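Local coordinates for beta-lactamase-like protein (Koribacter versatilis, PDB 6B9V) that is a diphosphatase of the PhnP family with a metallo-beta-lactamase-like fold that cleaves reactive FAD photoproducts, probably using its bound metal ions, at residues T8-G13 and S41-Y46; R36-S41 and A252-K257; K152-P157 and M187-G192. All coordinates share one frame; numbering follows the deposited sequence.

Contact 1: residues T8-G13 and S41-Y46; sequences TVLGSG and SVMVQY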
loop_
_atom_site.group_PDB
_atom_site.type_symbol
_atom_site.label_atom_id
_atom_site.label_comp_id
_atom_site.label_asym_id
_atom_site.label_seq_id
_atom_site.Cartn_x
_atom_site.Cartn_y
_atom_site.Cartn_z
ATOM N N THR A 8 -3.529 19.046 -5.321
ATOM C CA THR A 8 -4.293 17.873 -5.751
ATOM C C THR A 8 -4.483 16.919 -4.592
ATOM O O THR A 8 -3.523 16.577 -3.891
ATOM C CB THR A 8 -3.585 17.116 -6.907
ATOM O OG1 THR A 8 -3.448 17.991 -8.021
ATOM C CG2 THR A 8 -4.383 15.886 -7.330
ATOM N N VAL A 9 -5.726 16.498 -4.385
ATOM C CA VAL A 9 -6.038 15.506 -3.372
ATOM C C VAL A 9 -5.721 14.105 -3.896
ATOM O O VAL A 9 -6.357 13.627 -4.836
ATOM C CB VAL A 9 -7.515 15.591 -2.956
ATOM C CG1 VAL A 9 -7.844 14.537 -1.910
ATOM C CG2 VAL A 9 -7.833 17.022 -2.431
ATOM N N LEU A 10 -4.726 13.466 -3.296
ATOM C CA LEU A 10 -4.355 12.092 -3.661
ATOM C C LEU A 10 -5.232 11.075 -2.931
ATOM O O LEU A 10 -5.547 10.012 -3.471
ATOM C CB LEU A 10 -2.875 11.839 -3.347
ATOM C CG LEU A 10 -1.907 12.828 -4.012
ATOM C CD1 LEU A 10 -0.454 12.535 -3.598
ATOM C CD2 LEU A 10 -2.028 12.820 -5.559
ATOM N N GLY A 11 -5.631 11.403 -1.700
ATOM C CA GLY A 11 -6.568 10.563 -0.972
ATOM C C GLY A 11 -7.317 11.410 0.052
ATOM O O GLY A 11 -6.734 12.294 0.649
ATOM N N SER A 12 -8.609 11.150 0.212
ATOM C CA SER A 12 -9.455 11.931 1.113
ATOM C C SER A 12 -10.000 11.073 2.257
ATOM O O SER A 12 -10.832 11.524 3.042
ATOM C CB SER A 12 -10.611 12.563 0.324
ATOM O OG SER A 12 -11.439 11.560 -0.263
ATOM N N GLY A 13 -9.535 9.829 2.355
ATOM C CA GLY A 13 -10.150 8.879 3.265
ATOM C C GLY A 13 -9.439 8.705 4.605
ATOM O O GLY A 13 -8.353 9.233 4.828
ATOM N N SER A 41 -3.649 12.237 1.751
ATOM C CA SER A 41 -2.416 12.850 1.212
ATOM C C SER A 41 -2.763 13.876 0.141
ATOM O O SER A 41 -3.745 13.703 -0.577
ATOM C CB SER A 41 -1.484 11.778 0.612
ATOM O OG SER A 41 -0.367 12.354 -0.046
ATOM N N VAL A 42 -1.970 14.944 0.036
ATOM C CA VAL A 42 -2.138 15.905 -1.047
ATOM C C VAL A 42 -0.767 16.194 -1.648
ATOM O O VAL A 42 0.257 15.958 -1.001
ATOM C CB VAL A 42 -2.774 17.258 -0.596
ATOM C CG1 VAL A 42 -4.167 17.041 -0.050
ATOM C CG2 VAL A 42 -1.903 17.971 0.441
ATOM N N MET A 43 -0.757 16.684 -2.886
ATOM C CA MET A 43 0.466 17.251 -3.439
ATOM C C MET A 43 0.247 18.688 -3.881
ATOM O O MET A 43 -0.872 19.103 -4.168
ATOM C CB MET A 43 0.980 16.406 -4.608
ATOM C CG MET A 43 -0.000 16.268 -5.744
ATOM S SD MET A 43 0.811 15.464 -7.156
ATOM C CE MET A 43 -0.368 15.734 -8.474
ATOM N N VAL A 44 1.341 19.441 -3.920
ATOM C CA VAL A 44 1.330 20.848 -4.258
ATOM C C VAL A 44 2.310 21.074 -5.390
ATOM O O VAL A 44 3.481 20.721 -5.273
ATOM C CB VAL A 44 1.725 21.730 -3.050
ATOM C CG1 VAL A 44 1.656 23.200 -3.422
ATOM C CG2 VAL A 44 0.841 21.426 -1.833
ATOM N N GLN A 45 1.840 21.653 -6.486
ATOM C CA GLN A 45 2.691 21.886 -7.646
ATOM C C GLN A 45 2.857 23.367 -7.910
ATOM O O GLN A 45 1.880 24.121 -7.901
ATOM C CB GLN A 45 2.118 21.199 -8.886
ATOM C CG GLN A 45 2.268 19.711 -8.838
ATOM C CD GLN A 45 1.432 19.014 -9.875
ATOM O OE1 GLN A 45 0.220 19.183 -9.914
ATOM N NE2 GLN A 45 2.080 18.236 -10.737
ATOM N N TYR A 46 4.099 23.782 -8.135
ATOM C CA TYR A 46 4.373 25.192 -8.410
ATOM C C TYR A 46 5.751 25.344 -9.007
ATOM O O TYR A 46 6.690 24.691 -8.558
ATOM C CB TYR A 46 4.265 26.041 -7.138
ATOM C CG TYR A 46 5.196 25.607 -6.028
ATOM C CD1 TYR A 46 6.456 26.172 -5.887
ATOM C CD2 TYR A 46 4.809 24.624 -5.119
ATOM C CE1 TYR A 46 7.307 25.774 -4.874
ATOM C CE2 TYR A 46 5.653 24.218 -4.099
ATOM C CZ TYR A 46 6.904 24.800 -3.986
ATOM O OH TYR A 46 7.742 24.409 -2.972
HETATM O O HOH W 1 -1.039 19.444 -7.483
#

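Contact 2: residues R36-S41 and A252-K257; sequences RRLRPS and AHDGLK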
loop_
_atom_site.group_PDB
_atom_site.type_symbol
_atom_site.label_atom_id
_atom_site.label_comp_id
_atom_site.label_asym_id
_atom_site.label_seq_id
_atom_site.Cartn_x
_atom_site.Cartn_y
_atom_site.Cartn_z
ATOM N N ARG A 36 -15.385 6.451 -2.958
ATOM C CA ARG A 36 -14.161 5.663 -2.949
ATOM C C ARG A 36 -13.026 6.573 -2.547
ATOM O O ARG A 36 -12.753 7.566 -3.226
ATOM C CB ARG A 36 -13.875 5.035 -4.316
ATOM C CG ARG A 36 -12.590 4.204 -4.370
ATOM C CD ARG A 36 -12.296 3.735 -5.825
ATOM N NE ARG A 36 -11.229 2.731 -5.935
ATOM C CZ ARG A 36 -9.926 3.015 -5.905
ATOM N NH1 ARG A 36 -9.527 4.267 -5.736
ATOM N NH2 ARG A 36 -9.017 2.052 -6.024
ATOM N N ARG A 37 -12.370 6.239 -1.440
ATOM C CA ARG A 37 -11.373 7.131 -0.862
ATOM C C ARG A 37 -10.095 6.391 -0.456
ATOM O O ARG A 37 -10.133 5.515 0.404
ATOM C CB ARG A 37 -11.964 7.845 0.362
ATOM C CG ARG A 37 -13.331 8.516 0.140
ATOM C CD ARG A 37 -13.672 9.354 1.403
ATOM N NE ARG A 37 -15.001 9.950 1.331
ATOM C CZ ARG A 37 -15.286 11.116 0.750
ATOM N NH1 ARG A 37 -14.341 11.831 0.154
ATOM N NH2 ARG A 37 -16.532 11.569 0.761
ATOM N N LEU A 38 -8.967 6.750 -1.068
ATOM C CA LEU A 38 -7.672 6.216 -0.628
ATOM C C LEU A 38 -7.171 6.960 0.613
ATOM O O LEU A 38 -7.789 7.941 1.054
ATOM C CB LEU A 38 -6.637 6.316 -1.752
ATOM C CG LEU A 38 -7.067 5.650 -3.059
ATOM C CD1 LEU A 38 -5.973 5.774 -4.132
ATOM C CD2 LEU A 38 -7.416 4.175 -2.808
ATOM N N ARG A 39 -6.078 6.497 1.204
ATOM C CA ARG A 39 -5.577 7.079 2.421
ATOM C C ARG A 39 -5.100 8.546 2.238
ATOM O O ARG A 39 -4.825 8.935 1.146
ATOM C CB ARG A 39 -4.507 6.186 3.079
ATOM C CG ARG A 39 -5.056 5.119 4.029
ATOM C CD ARG A 39 -6.069 4.197 3.417
ATOM N NE ARG A 39 -5.482 3.174 2.578
ATOM C CZ ARG A 39 -5.047 2.008 2.990
ATOM N NH1 ARG A 39 -5.127 1.650 4.259
ATOM N NH2 ARG A 39 -4.502 1.202 2.153
ATOM N N PRO A 40 -5.005 9.309 3.329
ATOM C CA PRO A 40 -5.001 10.776 3.169
ATOM C C PRO A 40 -3.656 11.440 2.828
ATOM O O PRO A 40 -2.667 11.250 3.536
ATOM C CB PRO A 40 -5.521 11.268 4.538
ATOM C CG PRO A 40 -5.058 10.232 5.521
ATOM C CD PRO A 40 -5.142 8.899 4.747
ATOM N N SER A 41 -3.649 12.237 1.751
ATOM C CA SER A 41 -2.416 12.850 1.212
ATOM C C SER A 41 -2.763 13.876 0.141
ATOM O O SER A 41 -3.745 13.703 -0.577
ATOM C CB SER A 41 -1.484 11.778 0.612
ATOM O OG SER A 41 -0.367 12.354 -0.046
ATOM N N ALA A 252 -13.922 16.975 0.739
ATOM C CA ALA A 252 -13.043 16.739 -0.419
ATOM C C ALA A 252 -13.363 15.411 -1.113
ATOM O O ALA A 252 -14.136 14.595 -0.597
ATOM C CB ALA A 252 -11.581 16.760 0.002
ATOM N N HIS A 253 -12.757 15.190 -2.282
ATOM C CA HIS A 253 -12.828 13.879 -2.929
ATOM C C HIS A 253 -11.486 13.561 -3.582
ATOM O O HIS A 253 -10.689 14.471 -3.868
ATOM C CB HIS A 253 -13.959 13.811 -3.980
ATOM C CG HIS A 253 -13.800 14.771 -5.118
ATOM N ND1 HIS A 253 -14.398 16.020 -5.134
ATOM C CD2 HIS A 253 -13.127 14.671 -6.292
ATOM C CE1 HIS A 253 -14.101 16.635 -6.260
ATOM N NE2 HIS A 253 -13.328 15.840 -6.982
ATOM N N ASP A 254 -11.221 12.275 -3.780
ATOM C CA ASP A 254 -9.985 11.861 -4.453
ATOM C C ASP A 254 -9.930 12.461 -5.854
ATOM O O ASP A 254 -10.866 12.283 -6.638
ATOM C CB ASP A 254 -9.892 10.329 -4.552
ATOM C CG ASP A 254 -9.600 9.652 -3.216
ATOM O OD1 ASP A 254 -9.837 10.247 -2.135
ATOM O OD2 ASP A 254 -9.153 8.486 -3.243
ATOM N N GLY A 255 -8.835 13.139 -6.191
ATOM C CA GLY A 255 -8.687 13.697 -7.524
ATOM C C GLY A 255 -9.030 15.177 -7.616
ATOM O O GLY A 255 -8.764 15.822 -8.628
ATOM N N LEU A 256 -9.610 15.723 -6.555
ATOM C CA LEU A 256 -9.917 17.154 -6.515
ATOM C C LEU A 256 -8.676 18.013 -6.751
ATOM O O LEU A 256 -7.659 17.837 -6.084
ATOM C CB LEU A 256 -10.536 17.519 -5.166
ATOM C CG LEU A 256 -10.846 18.997 -4.900
ATOM C CD1 LEU A 256 -11.833 19.537 -5.914
ATOM C CD2 LEU A 256 -11.397 19.126 -3.472
ATOM N N LYS A 257 -8.759 18.942 -7.697
ATOM C CA LYS A 257 -7.661 19.865 -7.948
ATOM C C LYS A 257 -8.115 21.296 -7.676
ATOM O O LYS A 257 -9.194 21.694 -8.091
ATOM C CB LYS A 257 -7.144 19.725 -9.394
ATOM C CG LYS A 257 -6.400 18.423 -9.633
ATOM C CD LYS A 257 -5.804 18.362 -11.038
ATOM C CE LYS A 257 -4.920 17.141 -11.203
ATOM N NZ LYS A 257 -3.592 17.270 -10.515
HETATM O O HOH W 2 -13.205 10.276 -3.021
HETATM O O HOH W 3 -10.120 6.769 -5.287
#

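Contact 3: residues K152-P157 and M187-G192; sequences KFIPVP and MEMLRG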
loop_
_atom_site.group_PDB
_atom_site.type_symbol
_atom_site.label_atom_id
_atom_site.label_comp_id
_atom_site.label_asym_id
_atom_site.label_seq_id
_atom_site.Cartn_x
_atom_site.Cartn_y
_atom_site.Cartn_z
ATOM N N LYS A 152 7.464 29.179 1.258
ATOM C CA LYS A 152 7.555 28.843 2.675
ATOM C C LYS A 152 6.393 27.956 3.108
ATOM O O LYS A 152 5.229 28.296 2.909
ATOM C CB LYS A 152 7.615 30.108 3.531
ATOM C CG LYS A 152 8.899 30.896 3.332
ATOM C CD LYS A 152 9.211 31.803 4.513
ATOM C CE LYS A 152 8.101 32.815 4.740
ATOM N NZ LYS A 152 7.982 33.767 3.599
ATOM N N PHE A 153 6.729 26.799 3.675
ATOM C CA PHE A 153 5.754 25.910 4.289
ATOM C C PHE A 153 5.838 26.063 5.804
ATOM O O PHE A 153 6.820 25.672 6.424
ATOM C CB PHE A 153 6.008 24.454 3.880
ATOM C CG PHE A 153 5.501 24.110 2.510
ATOM C CD1 PHE A 153 6.093 24.645 1.380
ATOM C CD2 PHE A 153 4.445 23.224 2.352
ATOM C CE1 PHE A 153 5.623 24.315 0.110
ATOM C CE2 PHE A 153 3.968 22.898 1.089
ATOM C CZ PHE A 153 4.561 23.446 -0.032
ATOM N N ILE A 154 4.810 26.646 6.396
ATOM C CA ILE A 154 4.818 26.972 7.819
ATOM C C ILE A 154 4.180 25.833 8.602
ATOM O O ILE A 154 3.033 25.497 8.354
ATOM C CB ILE A 154 4.050 28.284 8.087
ATOM C CG1 ILE A 154 4.539 29.380 7.133
ATOM C CG2 ILE A 154 4.203 28.712 9.541
ATOM C CD1 ILE A 154 3.578 30.529 6.990
ATOM N N PRO A 155 4.927 25.228 9.536
ATOM C CA PRO A 155 4.327 24.194 10.387
ATOM C C PRO A 155 3.303 24.817 11.336
ATOM O O PRO A 155 3.564 25.860 11.943
ATOM C CB PRO A 155 5.524 23.621 11.165
ATOM C CG PRO A 155 6.755 24.107 10.417
ATOM C CD PRO A 155 6.353 25.435 9.843
ATOM N N VAL A 156 2.151 24.174 11.439
ATOM C CA VAL A 156 1.063 24.625 12.285
ATOM C C VAL A 156 0.766 23.538 13.301
ATOM O O VAL A 156 0.239 22.491 12.941
ATOM C CB VAL A 156 -0.207 24.926 11.468
ATOM C CG1 VAL A 156 -1.353 25.390 12.397
ATOM C CG2 VAL A 156 0.089 25.974 10.402
ATOM N N PRO A 157 1.137 23.763 14.563
ATOM C CA PRO A 157 0.899 22.711 15.557
ATOM C C PRO A 157 -0.583 22.415 15.724
ATOM O O PRO A 157 -1.371 23.349 15.871
ATOM C CB PRO A 157 1.490 23.295 16.842
ATOM C CG PRO A 157 2.498 24.358 16.361
ATOM C CD PRO A 157 1.889 24.910 15.112
ATOM N N MET A 187 -4.802 28.720 15.664
ATOM C CA MET A 187 -5.985 29.269 15.018
ATOM C C MET A 187 -5.629 30.622 14.426
ATOM O O MET A 187 -6.104 30.987 13.339
ATOM C CB MET A 187 -7.145 29.406 16.000
ATOM C CG MET A 187 -7.727 28.077 16.445
ATOM S SD MET A 187 -8.741 27.321 15.177
ATOM C CE MET A 187 -10.215 28.346 15.267
ATOM N N GLU A 188 -4.768 31.350 15.134
ATOM C CA GLU A 188 -4.385 32.688 14.684
ATOM C C GLU A 188 -3.522 32.676 13.428
ATOM O O GLU A 188 -3.405 33.697 12.755
ATOM C CB GLU A 188 -3.660 33.434 15.803
ATOM C CG GLU A 188 -4.613 33.914 16.890
ATOM C CD GLU A 188 -5.840 34.620 16.316
ATOM O OE1 GLU A 188 -5.667 35.543 15.488
ATOM O OE2 GLU A 188 -6.978 34.248 16.681
ATOM N N MET A 189 -2.935 31.522 13.117
ATOM C CA MET A 189 -2.071 31.358 11.943
ATOM C C MET A 189 -2.869 31.013 10.690
ATOM O O MET A 189 -2.320 30.953 9.588
ATOM C CB MET A 189 -1.030 30.247 12.182
ATOM C CG MET A 189 -0.099 30.467 13.382
ATOM S SD MET A 189 0.928 29.005 13.671
ATOM C CE MET A 189 2.038 29.101 12.278
ATOM N N LEU A 190 -4.160 30.749 10.862
ATOM C CA LEU A 190 -4.946 30.126 9.805
ATOM C C LEU A 190 -6.028 31.035 9.231
ATOM O O LEU A 190 -6.969 30.560 8.611
ATOM C CB LEU A 190 -5.588 28.842 10.337
ATOM C CG LEU A 190 -4.613 27.705 10.645
ATOM C CD1 LEU A 190 -5.368 26.553 11.310
ATOM C CD2 LEU A 190 -3.923 27.228 9.372
ATOM N N ARG A 191 -5.890 32.343 9.427
ATOM C CA ARG A 191 -6.908 33.270 8.949
ATOM C C ARG A 191 -6.592 33.789 7.550
ATOM O O ARG A 191 -5.436 33.839 7.137
ATOM C CB ARG A 191 -7.064 34.445 9.917
ATOM C CG ARG A 191 -7.497 34.018 11.299
ATOM C CD ARG A 191 -8.002 35.199 12.114
ATOM N NE ARG A 191 -8.289 34.813 13.494
ATOM C CZ ARG A 191 -9.407 34.207 13.887
ATOM N NH1 ARG A 191 -10.350 33.908 13.002
ATOM N NH2 ARG A 191 -9.582 33.898 15.166
ATOM N N GLY A 192 -7.639 34.175 6.831
ATOM C CA GLY A 192 -7.483 34.778 5.523
ATOM C C GLY A 192 -6.989 33.824 4.449
ATOM O O GLY A 192 -6.309 34.251 3.523
#

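Contact 1: residues T8-G13 and S41-Y46
S41 faces both L10 and G11 across a classic beta bulge at the end of the antiparallel pairing between strands 2-9 and 41-46, neighbours in one sheet of the metallo-beta-lactamase fold. Its carbonyl oxygen is gripped twice: L10 N reaches S41 O at 2.9 Å, tilted 28° from the carbonyl plane, while G11 N meets S41 O at 3.2 Å, in that plane on a lone pair. S41 N returns a bond to G11 O. The buried S41 hydroxyl bonds to the carbonyls of I53 and D54, and the L10 methyl CD1 rests 3.6 Å from S41 OG. V42 pairs with V9 on the other face, where V42 CG1 lies beside V9 CG2. Its backbone also approaches T8, with a CA-H...O contact of 3.2 Å from V42 CA to T8 O. M43 and T8 form a hydrogen-bonded pair, exchanging N-H...O bonds in both directions. The M43 CG sits between its own backbone N and carbonyl carbon (chi1 59°), and from there the extended chain runs alongside T8, pointing the same way, with M43 CE 3.8 Å from T8 CB. L10 comes at the M43 chain at about a right angle, its CD2 4.0 Å from M43 CG; E66 of helix 59-66 packs on T8, L10 and M43 together. Farther on, Q45 turns its amide end back toward the first strand. A water lies 2.8 Å from Q45 OE1 and 2.9 Å from T8 OG1, bridging the two; the T8 hydroxyl is also hydrogen-bonded to K257 NZ.

Contact 2: residues R36-S41 and A252-K257
D254 turns its carboxylate to the backbone of R37 and L38, and this is where the two loops pack closely. L38 N donates to D254 OD2 at 2.8 Å in an almost straight bond (177°), received on the syn lone pair, while L38 CG lies 3.5 Å from D254 OD2 and the two side chains cross at about a right angle. R65 adds a salt bridge to OD2, and the S12 hydroxyl holds OD1. The R37 chain, extended from CG to NE, carries NH1 to A252 O at 2.9 Å, close to the guanidinium plane; S12 OG is a second partner of NH1. Residues H253 to L256 make a type II beta turn; the segment joins strand 249-251 of one sheet to strand 257-263 of the other in the metallo-beta-lactamase fold. On the looser side, around R36, waters do the bridging. One donates to R36 O at 2.8 Å and accepts from D254 N; another lies between D254 OD2 and R36 NH1, accepting from NH1 in the plane of the guanidinium. The R36 NH2 itself forms a salt bridge with E61, and close by R39 pairs with D89 of the second subunit.

Contact 3: residues K152-P157 and M187-G192
M189 reaches across to strand 151-160 and lays its methyl group among I154, P155 and V156. Its chain leaves the backbone extended through chi2 and then bends at the last torsion (chi3 72°), which swings CE back over the strand. There M189 CE touches I154 CG2 at 3.5 Å, the two side chains meeting at a slant, and comes within 3.6 Å of P155 O. Against V156 the geometry differs: the M189 and V156 side chains run past one another in opposite directions, M189 CE passing V156 CG2 at 4.1 Å. The sulfur lies farther along, with M189 SD 4.4 Å from P157 CD. V156 CG1, anti to the backbone N (chi1 179°), lies 4.3 Å from L190 CD1, and CG2 meets both the M189 methyl and the L190 side chain. I154 and V156 are directed at the loop, while P155 turns the other way, onto Y166 and Y168 of strand 163-170. No hydrogen bond links the two segments; the contact is made mostly by apolar side chains. The loop is shaped by its own bonds: a type I beta turn runs from M187 to L190, closed by L190 N to M187 O at 3.2 Å, and R191 NH2 forms a salt bridge with E188 OE2 at 3.0 Å. R169 reaches the carbonyls of M189 and R191, and L190 also packs on L222 of helix 212-222. The contact thus lays the connection from helix 184-187 to strand 195-199 over the antiparallel part of a mixed sheet, one of the two sheets of the alpha-beta/beta-alpha sandwich of the metallo-beta-lactamase fold.

In the fold
Contacts 1 and 2 lie together near the centre of the folded chain, their centres about 7 Å apart, and share S41; T8 OG1 with K257 NZ and S12 OG with D254 OD1 tie them directly. Their segments alternate along the sequence, and strands 41-46, 2-9 and 257-263 are neighbours in one sheet, which brings the C-terminal strand beside the N-terminal one. Contact 3 sets a loop against the other sheet, its centre about 18 and 22 Å from those of contacts 1 and 2, and is nested inside the loop that contact 2 closes. Packing of Y46 against F153 joins contacts 1 and 3, linking the two sheets; the manganese ligands lie on strand ends, loops and helix 81-84.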